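Local structure of Non-structural maintenance of chromosomes element 1 homolog (Xenopus laevis, 7DG2) at residues Ile64-Gly69 and Gly73-Ala78; Lys104-Ile109 and Met167-Tyr172; Glu158-Thr163 and Ala191-Leu196; Ala181-Cys184 and Lys189-Ile192. The protein is probably a RING-type E3 ubiquitin ligase subunit of the SMC5-SMC6 complex, working with a MAGE-family partner in DNA repair. One frame throughout, in Å; residues are numbered along the deposited sequence.

Contact 1 of 4, residues Ile64-Gly69 and Gly73-Ala78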
loop_
_atom_site.group_PDB
_atom_site.type_symbol
_atom_site.label_atom_id
_atom_site.label_comp_id
_atom_site.label_asym_id
_atom_site.label_seq_id
_atom_site.Cartn_x
_atom_site.Cartn_y
_atom_site.Cartn_z
ATOM N N ILE A 64 -2.775 -11.130 11.056
ATOM C CA ILE A 64 -4.048 -10.956 10.368
ATOM C C ILE A 64 -5.128 -11.092 11.430
ATOM O O ILE A 64 -5.395 -12.198 11.918
ATOM C CB ILE A 64 -4.233 -11.979 9.239
ATOM C CG1 ILE A 64 -3.145 -11.803 8.179
ATOM C CG2 ILE A 64 -5.628 -11.817 8.623
ATOM C CD1 ILE A 64 -3.050 -12.979 7.173
ATOM N N GLU A 65 -5.716 -9.960 11.820
ATOM C CA GLU A 65 -6.733 -9.899 12.858
ATOM C C GLU A 65 -8.126 -9.951 12.247
ATOM O O GLU A 65 -8.324 -9.602 11.086
ATOM C CB GLU A 65 -6.582 -8.612 13.675
ATOM C CG GLU A 65 -5.727 -8.758 14.906
ATOM C CD GLU A 65 -6.471 -9.436 16.050
ATOM O OE1 GLU A 65 -7.498 -10.101 15.795
ATOM O OE2 GLU A 65 -6.037 -9.292 17.210
ATOM N N LYS A 66 -9.099 -10.391 13.050
ATOM C CA LYS A 66 -10.512 -10.335 12.692
ATOM C C LYS A 66 -11.242 -9.373 13.621
ATOM O O LYS A 66 -10.950 -9.313 14.820
ATOM C CB LYS A 66 -11.190 -11.705 12.801
ATOM C CG LYS A 66 -10.632 -12.776 11.918
ATOM C CD LYS A 66 -11.484 -14.045 12.046
ATOM C CE LYS A 66 -12.957 -13.750 11.790
ATOM N NZ LYS A 66 -13.830 -14.945 11.999
ATOM N N GLY A 67 -12.192 -8.631 13.064
ATOM C CA GLY A 67 -13.004 -7.725 13.853
ATOM C C GLY A 67 -14.364 -7.541 13.214
ATOM O O GLY A 67 -14.641 -8.075 12.140
ATOM N N VAL A 68 -15.218 -6.768 13.887
ATOM C CA VAL A 68 -16.585 -6.508 13.443
ATOM C C VAL A 68 -16.758 -5.008 13.229
ATOM O O VAL A 68 -16.348 -4.203 14.071
ATOM C CB VAL A 68 -17.616 -7.030 14.462
ATOM C CG1 VAL A 68 -19.025 -6.637 14.039
ATOM C CG2 VAL A 68 -17.502 -8.534 14.606
ATOM N N GLY A 69 -17.376 -4.636 12.108
ATOM C CA GLY A 69 -17.640 -3.230 11.843
ATOM C C GLY A 69 -18.710 -2.696 12.787
ATOM O O GLY A 69 -19.771 -3.310 12.954
ATOM N N GLY A 73 -21.896 -4.335 11.200
ATOM C CA GLY A 73 -21.910 -5.658 11.792
ATOM C C GLY A 73 -21.202 -6.730 10.993
ATOM O O GLY A 73 -21.275 -7.906 11.360
ATOM N N LEU A 74 -20.514 -6.361 9.917
ATOM C CA LEU A 74 -19.804 -7.322 9.086
ATOM C C LEU A 74 -18.454 -7.688 9.702
ATOM O O LEU A 74 -17.864 -6.927 10.471
ATOM C CB LEU A 74 -19.597 -6.757 7.683
ATOM C CG LEU A 74 -20.863 -6.378 6.924
ATOM C CD1 LEU A 74 -20.513 -5.653 5.639
ATOM C CD2 LEU A 74 -21.704 -7.616 6.651
ATOM N N THR A 75 -17.979 -8.885 9.365
ATOM C CA THR A 75 -16.651 -9.326 9.782
ATOM C C THR A 75 -15.599 -8.793 8.816
ATOM O O THR A 75 -15.800 -8.785 7.600
ATOM C CB THR A 75 -16.596 -10.857 9.851
ATOM O OG1 THR A 75 -17.413 -11.315 10.940
ATOM C CG2 THR A 75 -15.169 -11.362 10.060
ATOM N N TYR A 76 -14.488 -8.306 9.371
ATOM C CA TYR A 76 -13.358 -7.807 8.590
ATOM C C TYR A 76 -12.083 -8.522 9.007
ATOM O O TYR A 76 -11.909 -8.885 10.174
ATOM C CB TYR A 76 -13.166 -6.285 8.782
ATOM C CG TYR A 76 -14.258 -5.478 8.123
ATOM C CD1 TYR A 76 -15.444 -5.200 8.794
ATOM C CD2 TYR A 76 -14.117 -5.024 6.821
ATOM C CE1 TYR A 76 -16.451 -4.483 8.185
ATOM C CE2 TYR A 76 -15.119 -4.305 6.203
ATOM C CZ TYR A 76 -16.287 -4.032 6.895
ATOM O OH TYR A 76 -17.296 -3.315 6.285
ATOM N N TYR A 77 -11.191 -8.729 8.033
ATOM C CA TYR A 77 -9.832 -9.186 8.275
ATOM C C TYR A 77 -8.879 -8.043 7.952
ATOM O O TYR A 77 -9.049 -7.360 6.937
ATOM C CB TYR A 77 -9.474 -10.394 7.406
ATOM C CG TYR A 77 -10.187 -11.670 7.805
ATOM C CD1 TYR A 77 -11.539 -11.846 7.532
ATOM C CD2 TYR A 77 -9.503 -12.696 8.444
ATOM C CE1 TYR A 77 -12.191 -13.019 7.895
ATOM C CE2 TYR A 77 -10.152 -13.876 8.796
ATOM C CZ TYR A 77 -11.493 -14.019 8.530
ATOM O OH TYR A 77 -12.134 -15.196 8.890
ATOM N N ALA A 78 -7.894 -7.823 8.814
ATOM C CA ALA A 78 -6.926 -6.761 8.563
ATOM C C ALA A 78 -5.519 -7.224 8.908
ATOM O O ALA A 78 -5.311 -7.911 9.913
ATOM C CB ALA A 78 -7.248 -5.496 9.366
#

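Contact 2 of 4, residues Lys104-Ile109 and Met167-Tyr172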
loop_
_atom_site.group_PDB
_atom_site.type_symbol
_atom_site.label_atom_id
_atom_site.label_comp_id
_atom_site.label_asym_id
_atom_site.label_seq_id
_atom_site.Cartn_x
_atom_site.Cartn_y
_atom_site.Cartn_z
ATOM N N LYS A 104 -4.669 14.104 17.178
ATOM C CA LYS A 104 -5.650 14.996 17.803
ATOM C C LYS A 104 -7.052 14.723 17.279
ATOM O O LYS A 104 -8.031 14.814 18.032
ATOM C CB LYS A 104 -5.276 16.468 17.581
ATOM C CG LYS A 104 -3.935 16.892 18.194
ATOM C CD LYS A 104 -3.868 16.598 19.690
ATOM C CE LYS A 104 -4.836 17.461 20.490
ATOM N NZ LYS A 104 -4.706 17.206 21.967
ATOM N N THR A 105 -7.175 14.387 15.987
ATOM C CA THR A 105 -8.482 14.035 15.430
ATOM C C THR A 105 -9.009 12.743 16.049
ATOM O O THR A 105 -10.186 12.646 16.427
ATOM C CB THR A 105 -8.368 13.908 13.904
ATOM O OG1 THR A 105 -7.956 15.170 13.346
ATOM C CG2 THR A 105 -9.701 13.494 13.279
ATOM N N MET A 106 -8.149 11.733 16.153
ATOM C CA MET A 106 -8.513 10.499 16.839
ATOM C C MET A 106 -8.952 10.768 18.274
ATOM O O MET A 106 -9.955 10.215 18.739
ATOM C CB MET A 106 -7.324 9.532 16.813
ATOM C CG MET A 106 -7.473 8.350 17.758
ATOM S SD MET A 106 -6.235 7.052 17.451
ATOM C CE MET A 106 -4.720 7.967 17.572
ATOM N N GLU A 107 -8.230 11.639 18.982
ATOM C CA GLU A 107 -8.606 11.958 20.355
ATOM C C GLU A 107 -9.990 12.587 20.414
ATOM O O GLU A 107 -10.809 12.215 21.259
ATOM C CB GLU A 107 -7.562 12.885 20.981
ATOM C CG GLU A 107 -7.964 13.430 22.349
ATOM C CD GLU A 107 -6.957 14.421 22.914
ATOM O OE1 GLU A 107 -7.063 14.746 24.116
ATOM O OE2 GLU A 107 -6.063 14.869 22.163
ATOM N N LEU A 108 -10.278 13.527 19.515
ATOM C CA LEU A 108 -11.610 14.133 19.499
ATOM C C LEU A 108 -12.685 13.101 19.159
ATOM O O LEU A 108 -13.777 13.114 19.738
ATOM C CB LEU A 108 -11.634 15.305 18.511
ATOM C CG LEU A 108 -12.908 16.136 18.435
ATOM C CD1 LEU A 108 -13.337 16.480 19.837
ATOM C CD2 LEU A 108 -12.613 17.404 17.635
ATOM N N ILE A 109 -12.393 12.197 18.218
ATOM C CA ILE A 109 -13.335 11.129 17.883
ATOM C C ILE A 109 -13.602 10.252 19.102
ATOM O O ILE A 109 -14.748 9.889 19.387
ATOM C CB ILE A 109 -12.792 10.316 16.696
ATOM C CG1 ILE A 109 -13.013 11.096 15.396
ATOM C CG2 ILE A 109 -13.397 8.924 16.667
ATOM C CD1 ILE A 109 -12.085 10.664 14.239
ATOM N N MET A 167 -9.074 -1.805 14.685
ATOM C CA MET A 167 -8.463 -3.124 14.821
ATOM C C MET A 167 -6.984 -3.012 15.156
ATOM O O MET A 167 -6.488 -3.690 16.065
ATOM C CB MET A 167 -8.678 -3.932 13.544
ATOM C CG MET A 167 -10.133 -4.405 13.362
ATOM S SD MET A 167 -10.487 -5.214 11.797
ATOM C CE MET A 167 -9.531 -6.731 11.963
ATOM N N GLU A 168 -6.264 -2.128 14.461
ATOM C CA GLU A 168 -4.831 -2.029 14.730
ATOM C C GLU A 168 -4.538 -1.303 16.041
ATOM O O GLU A 168 -3.601 -1.671 16.764
ATOM C CB GLU A 168 -4.122 -1.325 13.580
ATOM C CG GLU A 168 -2.606 -1.370 13.742
ATOM C CD GLU A 168 -1.897 -0.872 12.510
ATOM O OE1 GLU A 168 -1.729 0.362 12.380
ATOM O OE2 GLU A 168 -1.541 -1.716 11.662
ATOM N N LEU A 169 -5.311 -0.266 16.361
ATOM C CA LEU A 169 -5.021 0.604 17.497
ATOM C C LEU A 169 -5.836 0.272 18.741
ATOM O O LEU A 169 -5.797 1.043 19.704
ATOM C CB LEU A 169 -5.251 2.073 17.121
ATOM C CG LEU A 169 -4.312 2.642 16.050
ATOM C CD1 LEU A 169 -4.503 4.154 15.929
ATOM C CD2 LEU A 169 -2.895 2.350 16.394
ATOM N N GLU A 170 -6.552 -0.858 18.745
ATOM C CA GLU A 170 -7.422 -1.232 19.865
ATOM C C GLU A 170 -6.716 -1.098 21.209
ATOM O O GLU A 170 -7.214 -0.439 22.128
ATOM C CB GLU A 170 -7.921 -2.669 19.654
ATOM C CG GLU A 170 -8.633 -3.316 20.846
ATOM C CD GLU A 170 -10.096 -2.918 20.949
ATOM O OE1 GLU A 170 -10.621 -2.852 22.085
ATOM O OE2 GLU A 170 -10.728 -2.680 19.893
ATOM N N HIS A 171 -5.545 -1.717 21.347
ATOM C CA HIS A 171 -4.879 -1.710 22.639
ATOM C C HIS A 171 -4.127 -0.417 22.878
ATOM O O HIS A 171 -4.042 0.045 24.022
ATOM C CB HIS A 171 -3.969 -2.930 22.737
ATOM C CG HIS A 171 -4.709 -4.209 22.516
ATOM N ND1 HIS A 171 -4.886 -4.758 21.264
ATOM C CD2 HIS A 171 -5.393 -5.001 23.377
ATOM C CE1 HIS A 171 -5.613 -5.857 21.368
ATOM N NE2 HIS A 171 -5.934 -6.026 22.640
ATOM N N TYR A 172 -3.604 0.193 21.817
ATOM C CA TYR A 172 -3.015 1.517 21.946
ATOM C C TYR A 172 -4.020 2.509 22.529
ATOM O O TYR A 172 -3.703 3.270 23.451
ATOM C CB TYR A 172 -2.515 1.980 20.581
ATOM C CG TYR A 172 -1.993 3.378 20.560
ATOM C CD1 TYR A 172 -0.665 3.650 20.863
ATOM C CD2 TYR A 172 -2.829 4.437 20.244
ATOM C CE1 TYR A 172 -0.189 4.943 20.842
ATOM C CE2 TYR A 172 -2.366 5.725 20.225
ATOM C CZ TYR A 172 -1.045 5.974 20.521
ATOM O OH TYR A 172 -0.598 7.268 20.494
#

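Contact 3 of 4, residues Glu158-Thr163 and Ala191-Leu196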
loop_
_atom_site.group_PDB
_atom_site.type_symbol
_atom_site.label_atom_id
_atom_site.label_comp_id
_atom_site.label_asym_id
_atom_site.label_seq_id
_atom_site.Cartn_x
_atom_site.Cartn_y
_atom_site.Cartn_z
ATOM N N GLU A 158 -17.901 14.588 7.905
ATOM C CA GLU A 158 -17.651 14.108 9.257
ATOM C C GLU A 158 -16.844 12.822 9.169
ATOM O O GLU A 158 -16.977 12.061 8.208
ATOM C CB GLU A 158 -18.954 13.883 10.035
ATOM C CG GLU A 158 -19.821 15.131 10.036
ATOM C CD GLU A 158 -20.959 15.087 11.039
ATOM O OE1 GLU A 158 -20.809 14.438 12.097
ATOM O OE2 GLU A 158 -22.005 15.712 10.765
ATOM N N TYR A 159 -15.993 12.606 10.163
ATOM C CA TYR A 159 -14.997 11.544 10.111
ATOM C C TYR A 159 -15.032 10.713 11.379
ATOM O O TYR A 159 -15.089 11.254 12.484
ATOM C CB TYR A 159 -13.592 12.131 9.939
ATOM C CG TYR A 159 -13.452 12.898 8.653
ATOM C CD1 TYR A 159 -13.805 14.248 8.581
ATOM C CD2 TYR A 159 -13.003 12.270 7.495
ATOM C CE1 TYR A 159 -13.707 14.939 7.407
ATOM C CE2 TYR A 159 -12.894 12.969 6.304
ATOM C CZ TYR A 159 -13.250 14.302 6.274
ATOM O OH TYR A 159 -13.152 15.027 5.112
ATOM N N THR A 160 -14.958 9.393 11.218
ATOM C CA THR A 160 -14.727 8.508 12.346
ATOM C C THR A 160 -13.548 7.598 12.001
ATOM O O THR A 160 -13.019 7.626 10.885
ATOM C CB THR A 160 -15.996 7.700 12.698
ATOM O OG1 THR A 160 -15.813 7.025 13.955
ATOM C CG2 THR A 160 -16.300 6.683 11.605
ATOM N N LEU A 161 -13.108 6.817 12.979
ATOM C CA LEU A 161 -12.033 5.865 12.735
ATOM C C LEU A 161 -12.541 4.728 11.861
ATOM O O LEU A 161 -13.646 4.222 12.065
ATOM C CB LEU A 161 -11.509 5.293 14.052
ATOM C CG LEU A 161 -10.921 6.256 15.067
ATOM C CD1 LEU A 161 -10.343 5.461 16.220
ATOM C CD2 LEU A 161 -9.858 7.126 14.421
ATOM N N HIS A 162 -11.731 4.324 10.882
ATOM C CA HIS A 162 -12.064 3.143 10.091
ATOM C C HIS A 162 -11.982 1.893 10.961
ATOM O O HIS A 162 -11.244 1.849 11.949
ATOM C CB HIS A 162 -11.098 3.025 8.894
ATOM C CG HIS A 162 -11.588 2.123 7.797
ATOM N ND1 HIS A 162 -11.539 0.744 7.880
ATOM C CD2 HIS A 162 -12.134 2.407 6.592
ATOM C CE1 HIS A 162 -12.042 0.221 6.776
ATOM N NE2 HIS A 162 -12.420 1.209 5.984
ATOM N N THR A 163 -12.744 0.858 10.585
ATOM C CA THR A 163 -12.587 -0.436 11.246
ATOM C C THR A 163 -11.122 -0.863 11.287
ATOM O O THR A 163 -10.641 -1.369 12.303
ATOM C CB THR A 163 -13.432 -1.488 10.533
ATOM O OG1 THR A 163 -14.802 -1.071 10.547
ATOM C CG2 THR A 163 -13.307 -2.839 11.229
ATOM N N ALA A 191 -15.187 1.106 22.083
ATOM C CA ALA A 191 -16.310 1.538 21.266
ATOM C C ALA A 191 -16.051 2.965 20.825
ATOM O O ALA A 191 -15.739 3.826 21.654
ATOM C CB ALA A 191 -17.637 1.451 22.023
ATOM N N ILE A 192 -16.165 3.212 19.523
ATOM C CA ILE A 192 -16.058 4.567 18.995
ATOM C C ILE A 192 -17.465 5.126 18.825
ATOM O O ILE A 192 -17.807 6.166 19.401
ATOM C CB ILE A 192 -15.259 4.591 17.678
ATOM C CG1 ILE A 192 -13.842 4.065 17.907
ATOM C CG2 ILE A 192 -15.199 5.988 17.136
ATOM C CD1 ILE A 192 -13.036 4.859 18.923
ATOM N N GLN A 193 -18.298 4.440 18.044
ATOM C CA GLN A 193 -19.731 4.710 18.026
ATOM C C GLN A 193 -20.411 3.824 19.062
ATOM O O GLN A 193 -20.054 2.655 19.224
ATOM C CB GLN A 193 -20.321 4.456 16.639
ATOM C CG GLN A 193 -19.711 5.339 15.562
ATOM C CD GLN A 193 -20.356 5.134 14.212
ATOM O OE1 GLN A 193 -19.715 4.648 13.273
ATOM N NE2 GLN A 193 -21.623 5.512 14.099
ATOM N N SER A 194 -21.380 4.390 19.777
ATOM C CA SER A 194 -21.956 3.683 20.911
ATOM C C SER A 194 -23.299 4.301 21.253
ATOM O O SER A 194 -23.654 5.378 20.773
ATOM C CB SER A 194 -21.036 3.742 22.135
ATOM O OG SER A 194 -21.003 5.063 22.643
ATOM N N GLN A 195 -24.043 3.596 22.099
ATOM C CA GLN A 195 -25.145 4.180 22.850
ATOM C C GLN A 195 -24.682 4.391 24.285
ATOM O O GLN A 195 -24.134 3.474 24.902
ATOM C CB GLN A 195 -26.374 3.276 22.821
ATOM C CG GLN A 195 -27.020 3.156 21.464
ATOM C CD GLN A 195 -28.366 2.471 21.542
ATOM O OE1 GLN A 195 -28.675 1.803 22.530
ATOM N NE2 GLN A 195 -29.185 2.646 20.508
ATOM N N LEU A 196 -24.895 5.592 24.807
ATOM C CA LEU A 196 -24.458 5.944 26.150
ATOM C C LEU A 196 -25.650 5.996 27.094
ATOM O O LEU A 196 -26.724 6.484 26.725
ATOM C CB LEU A 196 -23.750 7.296 26.163
ATOM C CG LEU A 196 -22.483 7.419 25.319
ATOM C CD1 LEU A 196 -22.146 8.885 25.126
ATOM C CD2 LEU A 196 -21.344 6.668 26.005
#

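Contact 4 of 4, residues Ala181-Cys184 and Lys189-Ile192. With ZN (zinc ion), chain G.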
loop_
_atom_site.group_PDB
_atom_site.type_symbol
_atom_site.label_atom_id
_atom_site.label_comp_id
_atom_site.label_asym_id
_atom_site.label_seq_id
_atom_site.Cartn_x
_atom_site.Cartn_y
_atom_site.Cartn_z
ATOM N N ALA A 181 -11.409 6.685 26.863
ATOM C CA ALA A 181 -11.915 5.797 25.825
ATOM C C ALA A 181 -13.133 5.034 26.328
ATOM O O ALA A 181 -13.172 4.584 27.476
ATOM C CB ALA A 181 -10.831 4.813 25.380
ATOM N N LYS A 182 -14.131 4.894 25.464
ATOM C CA LYS A 182 -15.326 4.128 25.798
ATOM C C LYS A 182 -15.007 2.640 25.732
ATOM O O LYS A 182 -14.552 2.146 24.693
ATOM C CB LYS A 182 -16.463 4.470 24.839
ATOM C CG LYS A 182 -16.938 5.925 24.898
ATOM C CD LYS A 182 -17.908 6.230 23.765
ATOM C CE LYS A 182 -18.232 7.718 23.689
ATOM N NZ LYS A 182 -17.027 8.588 23.488
ATOM N N ILE A 183 -15.253 1.926 26.829
ATOM C CA ILE A 183 -15.110 0.472 26.884
ATOM C C ILE A 183 -16.506 -0.122 27.016
ATOM O O ILE A 183 -17.178 0.095 28.030
ATOM C CB ILE A 183 -14.217 0.033 28.055
ATOM C CG1 ILE A 183 -12.849 0.700 27.959
ATOM C CG2 ILE A 183 -14.069 -1.483 28.080
ATOM C CD1 ILE A 183 -12.056 0.296 26.731
ATOM N N CYS A 184 -16.942 -0.862 25.994
ATOM C CA CYS A 184 -18.303 -1.398 25.964
ATOM C C CYS A 184 -18.585 -2.233 27.206
ATOM O O CYS A 184 -17.803 -3.115 27.568
ATOM C CB CYS A 184 -18.513 -2.248 24.708
ATOM S SG CYS A 184 -20.155 -3.027 24.608
ATOM N N LYS A 189 -14.681 -4.229 24.803
ATOM C CA LYS A 189 -13.783 -3.719 23.776
ATOM C C LYS A 189 -14.050 -2.239 23.536
ATOM O O LYS A 189 -15.116 -1.716 23.869
ATOM C CB LYS A 189 -13.945 -4.495 22.466
ATOM C CG LYS A 189 -13.650 -5.980 22.587
ATOM C CD LYS A 189 -14.022 -6.720 21.315
ATOM C CE LYS A 189 -13.498 -8.144 21.356
ATOM N NZ LYS A 189 -12.031 -8.150 21.623
ATOM N N VAL A 190 -13.052 -1.565 22.954
ATOM C CA VAL A 190 -13.193 -0.151 22.624
ATOM C C VAL A 190 -14.428 0.061 21.765
ATOM O O VAL A 190 -14.710 -0.710 20.839
ATOM C CB VAL A 190 -11.933 0.363 21.905
ATOM C CG1 VAL A 190 -12.181 1.730 21.275
ATOM C CG2 VAL A 190 -10.761 0.430 22.875
ATOM N N ALA A 191 -15.187 1.106 22.083
ATOM C CA ALA A 191 -16.310 1.538 21.266
ATOM C C ALA A 191 -16.051 2.965 20.825
ATOM O O ALA A 191 -15.739 3.826 21.654
ATOM C CB ALA A 191 -17.637 1.451 22.023
ATOM N N ILE A 192 -16.165 3.212 19.523
ATOM C CA ILE A 192 -16.058 4.567 18.995
ATOM C C ILE A 192 -17.465 5.126 18.825
ATOM O O ILE A 192 -17.807 6.166 19.401
ATOM C CB ILE A 192 -15.259 4.591 17.678
ATOM C CG1 ILE A 192 -13.842 4.065 17.907
ATOM C CG2 ILE A 192 -15.199 5.988 17.136
ATOM C CD1 ILE A 192 -13.036 4.859 18.923
HETATM ZN ZN ZN G . -19.583 -4.264 22.709
HETATM O O HOH W 1 -15.972 7.641 20.848
HETATM O O HOH W 2 -14.129 5.971 22.818
#

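Contact 1 of 4, residues Ile64-Gly69 and Gly73-Ala78
Strands 62-68 and 75-81 pair here as an antiparallel beta hairpin, with Lys66 lying over the ring of Tyr77 on one face. The hairpin belongs to the part of the chain assigned to the Nse1 family. Glu65 with Ala78 and Gly67 with Tyr76 are hydrogen-bonded pairs, each closed by two backbone bonds. Gly67 O takes the N-H of Tyr76 at 2.8 Å, with an angle of 168° at the hydrogen. Lys66 with Tyr77 and Val68 with Thr75 are the non-hydrogen-bonded pairs between and beyond them. Gly69 N bonds to Leu74 O at 2.9 Å, and Gly73 N to Gly69 O, which carries the pairing into the turn. Gly73 has a positive phi (67°), a backbone turn that glycine adopts easily.

Edge strand 62-68 pairs here with the central strand 75-81 of a three-stranded antiparallel sheet. Its strand order, 1-3-2, is consistent with the wing of a winged-helix domain. Strand 20-22 bonds to the other side of 75-81, and helix 46-57 covers Ile64 and Tyr77.

The Lys66 chain runs alongside the Tyr77 ring in the same direction. Lys66 CG sits 3.8 Å from the Tyr77 ring centroid, a CH-pi contact over the face. The chain then bends at chi3 (54°), which keeps CE 3.3 Å from Tyr77 OH. Ile64 CG2 meets the same ring at its edge, 4.0 Å from Tyr77 CD2. Thr75 CG2 touches Lys66 CE at 3.7 Å. On the face that holds Glu65, Tyr76 and Ala78, Gly67 O and Gly69 N lie at the edge of the Tyr76 ring. Tyr76 OH bonds to Asp72 in the turn.

Contact 2 of 4, residues Lys104-Ile109 and Met167-Tyr172
Met106 SD meets Leu169 CD1 at 3.7 Å, and this is the nearest approach of the two helical segments. Both side chains are buried. The methyl CE of Met106 also comes within 4.2 Å of Leu169 CD1 and within 4.2 Å of Tyr172 CE2. One thioether end therefore touches two residues a helical turn apart, Leu169 and Tyr172. The contact is entirely apolar.

Met106 is extended through its first two torsions, with CG anti to the backbone N (chi1 167°). Its last bond is turned (chi3 55°), which swings CE toward the tyrosine. The long chain spans a wide gap: the CA atoms of Met106 and Leu169 are 10.5 Å apart.

The contact joins helix 96-111 to helix 163-176 within the Nse1 family region, which belongs to the helix-turn-helix clan. Helix 163-176 bends at this point, its backbone bonding interrupted at His171 and Tyr172.

Farther out, Leu72 of the Nse4 chain packs on both Leu169 and Tyr172. Glu168 OE1 accepts bonds from the backbone N of Met71 and Leu72 of that chain, so this part of helix 163-176 also faces the Nse4 chain. On helix 96-111, Thr105 packs on Ile122 and Leu125 of helix 119-128.

Contact 3 of 4, residues Glu158-Thr163 and Ala191-Leu196
Leu161 and Ile192 make the apolar part of this contact: CD1 of Leu161 lies 3.9 Å from CD1 of Ile192 and 4.1 Å from CG1 of Ile192. The two side chains cross at about a right angle. Their CA atoms are 7.6 Å apart, so branch ends do the touching and the backbones stay separate. Leu161 also packs on Ile166 and Ile173 of helix 163-176.

Ile192 uses its other branch for a mixed contact. With chi1 at -60°, CG1 sits beside the backbone N and CG2 lies opposite it, where it meets Thr160 OG1 at 3.4 Å. That hydroxyl is buried, and its hydrogen bond is to Gly115 O. The methyl therefore packs against an oxygen that already has a polar partner.

The contact joins the central strand of the sheet 117-118, 158-161 and 152-155 to the RING-like zinc finger. It is a seam between the Nse1 family region and the RING-like region. Ile109 and Ile110 of helix 96-111 and Ile166 of helix 163-176 also pack on Ile192, so the finger inserts this residue into the core of its neighbour.

Glu70 holds the loop backbone. It takes the N-H of Ile192 through OE2 and that of Gln193 through OE1.

Contact 4 of 4, residues Ala181-Cys184 and Lys189-Ile192
A zinc site of the RING-type finger begins on this small hairpin, where Cys184 N bonds to Lys189 O at 2.9 Å. The bond is nearly straight, 171° at the hydrogen. Cys184 SG binds the zinc ion at 2.3 Å, and Cys187, His205 and Cys208 complete the site. With SG anti to the backbone N (chi1 177°), the sulfur reaches the zinc while the N-H is engaged by Lys189 O. The same residue is thus held by its backbone and used through its side chain.

The second bond runs from Ala191 N to Lys182 O, 2.9 Å. Between the two bonds, Ile183 and Val190 form a non-hydrogen-bonded antiparallel pair. Their side chains cross, with Ile183 CD1 4.1 Å from Val190 CG2. The strands are only about two residues long. They flank the loop that carries the paired cysteines of this CxxC site, in a finger predicted to be an atypical RING.

Two waters extend the pairing at this end. One lies between Lys182 N and Ala191 O. The other bridges Lys182 NZ, at 3.0 Å, and Ile192 O. That ammonium also bonds to Ser112 O. Val190 O accepts from His205 NE2, so the hairpin backbone also steadies a second zinc ligand.

Overall arrangement
Helix 163-176 and the loop after Ala191 tie the four contacts together. Contacts 3 and 4 share Ala191 and Ile192, and their centres are 9 Å apart. Contact 2 lies about 10 Å, centre to centre, from each of them. Ile109 CG2 meets Ile192 CG2 at 3.5 Å, and Glu170 OE1 probably bonds to Val190 N at 2.9 Å. Contact 1 stands farther off, its centre about 17 Å from that of contact 2, yet Met167 CE reaches Glu65 O at 3.2 Å. Contacts 1 and 4 do not touch; their nearest atoms are about 7 Å apart. Contact 4 holds a zinc ligand, and the Val68 side chain of contact 1 is about 9 Å from that same zinc ion.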